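Local coordinates for kelch-like protein 7 (Homo sapiens, PDB 3II7) that serves as a substrate-specific adapter of a BTB-CUL3-RBX1 E3 ubiquitin ligase that marks substrate proteins for degradation, at residues F198-I203 against N269-K274. Numbering follows the deposited sequence.
Sequences FVKDKI and NTETDK. With EDO (1,2-ethanediol), chain F.
Lys200 and Glu271 form a salt bridge between two neighbouring blades of the beta-propeller made by the kelch-repeat domain. Lys200 sits in the hairpin turn between strands 195-199 and 202-206. Glu271 lies in the turn between strands 264-269 and 274-278 of the next blade. Lys200 NZ donates to Glu271 OE2 at 2.8 Å, on the syn lone pair of that oxygen. The two side chains cross at about a right angle. Lys200 starts extended and bends at chi3 (-67°), while Glu271 folds at chi2 (-77°), which brings its carboxylate to the ammonium group. Both residues are exposed, so solvent probably weakens the attraction.

Next to this pair, Val199 and Thr270 meet tip to tip, with CG1 of the valine 3.8 Å from OG1 of the threonine. That hydroxyl is hydrogen-bonded to the backbone O of Ser248, in the hairpin turn between the first two strands of its own blade. Phe198 N donates to O1 of an ethanediol, probably from the crystallisation liquor, which also accepts from Ala245 N of the other blade.

Asp273 and Lys274 both face Asn269 in a G1 beta bulge. Asn269 also forms an Asx turn, its OD1 accepting from Glu271 N at 2.9 Å, the donor tilted 15° from the carbonyl plane.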
# COMPACT_ATOMS: atom_id res chain seq x y z
N PHE A 198 1.03 9.86 0.91
CA PHE A 198 1.24 11.25 0.47
C PHE A 198 0.36 12.18 1.30
O PHE A 198 -0.88 12.01 1.34
CB PHE A 198 0.86 11.36 -1.00
CG PHE A 198 0.91 12.77 -1.54
CD1 PHE A 198 2.04 13.55 -1.38
CD2 PHE A 198 -0.16 13.29 -2.25
CE1 PHE A 198 2.10 14.82 -1.91
CE2 PHE A 198 -0.10 14.56 -2.77
CZ PHE A 198 1.03 15.33 -2.60
N VAL A 199 0.99 13.14 1.98
CA VAL A 199 0.28 14.16 2.74
C VAL A 199 0.86 15.51 2.39
O VAL A 199 2.01 15.81 2.74
CB VAL A 199 0.38 13.96 4.24
CG1 VAL A 199 -0.57 14.95 4.95
CG2 VAL A 199 0.04 12.55 4.63
N LYS A 200 0.03 16.30 1.69
CA LYS A 200 0.31 17.72 1.34
C LYS A 200 1.40 17.86 0.27
O LYS A 200 1.11 18.18 -0.89
CB LYS A 200 0.65 18.57 2.58
CG LYS A 200 0.81 20.06 2.29
CD LYS A 200 1.67 20.77 3.34
CE LYS A 200 1.01 20.82 4.70
NZ LYS A 200 1.96 21.40 5.74
N ASP A 201 2.65 17.72 0.67
CA ASP A 201 3.78 17.95 -0.22
C ASP A 201 4.92 17.02 0.13
O ASP A 201 6.09 17.25 -0.28
CB ASP A 201 4.23 19.43 -0.12
CG ASP A 201 4.58 19.85 1.31
OD1 ASP A 201 4.47 19.02 2.24
OD2 ASP A 201 4.95 21.02 1.52
N LYS A 202 4.57 15.94 0.85
CA LYS A 202 5.54 15.02 1.41
C LYS A 202 5.03 13.60 1.31
O LYS A 202 3.84 13.36 1.41
CB LYS A 202 5.80 15.34 2.88
CG LYS A 202 6.52 16.64 3.14
CD LYS A 202 6.44 17.03 4.63
CE LYS A 202 6.71 18.52 4.82
NZ LYS A 202 6.81 18.91 6.26
N ILE A 203 5.96 12.66 1.11
CA ILE A 203 5.62 11.24 1.10
C ILE A 203 6.28 10.56 2.29
O ILE A 203 7.53 10.46 2.37
CB ILE A 203 6.06 10.56 -0.21
CG1 ILE A 203 5.34 11.20 -1.43
CG2 ILE A 203 5.78 9.07 -0.14
CD1 ILE A 203 5.85 10.68 -2.82
N ASN A 269 0.15 12.98 13.75
CA ASN A 269 -0.23 14.31 13.29
C ASN A 269 0.95 14.92 12.53
O ASN A 269 1.95 15.30 13.13
CB ASN A 269 -0.62 15.17 14.49
CG ASN A 269 -1.14 16.52 14.07
OD1 ASN A 269 -0.73 17.06 13.05
ND2 ASN A 269 -1.99 17.12 14.90
N THR A 270 0.83 14.98 11.20
CA THR A 270 1.93 15.42 10.34
C THR A 270 2.31 16.89 10.60
O THR A 270 3.43 17.29 10.33
CB THR A 270 1.62 15.23 8.85
OG1 THR A 270 0.44 15.97 8.50
CG2 THR A 270 1.44 13.74 8.49
N GLU A 271 1.36 17.68 11.10
CA GLU A 271 1.60 19.11 11.33
C GLU A 271 2.36 19.41 12.59
O GLU A 271 3.05 20.42 12.66
CB GLU A 271 0.27 19.87 11.33
CG GLU A 271 -0.44 19.81 10.01
CD GLU A 271 0.20 20.76 9.00
OE1 GLU A 271 0.17 21.98 9.25
OE2 GLU A 271 0.74 20.30 7.96
N THR A 272 2.22 18.54 13.60
CA THR A 272 2.89 18.70 14.91
C THR A 272 4.04 17.68 15.14
O THR A 272 4.80 17.79 16.15
CB THR A 272 1.88 18.58 16.04
OG1 THR A 272 1.35 17.26 16.07
CG2 THR A 272 0.74 19.62 15.86
N ASP A 273 4.15 16.69 14.25
CA ASP A 273 5.13 15.61 14.38
C ASP A 273 4.97 14.83 15.72
O ASP A 273 5.96 14.53 16.41
CB ASP A 273 6.56 16.16 14.21
CG ASP A 273 7.62 15.08 14.28
OD1 ASP A 273 7.40 13.98 13.75
OD2 ASP A 273 8.69 15.34 14.87
N LYS A 274 3.72 14.47 16.02
CA LYS A 274 3.38 13.75 17.25
C LYS A 274 2.65 12.49 16.92
O LYS A 274 1.65 12.51 16.19
CB LYS A 274 2.53 14.62 18.18
CG LYS A 274 3.25 15.84 18.72
CD LYS A 274 2.38 16.63 19.71
C1 EDO F . -2.28 9.11 0.90
O1 EDO F . -1.33 8.41 0.03
C2 EDO F . -3.40 8.18 1.37
O2 EDO F . -2.96 7.21 2.34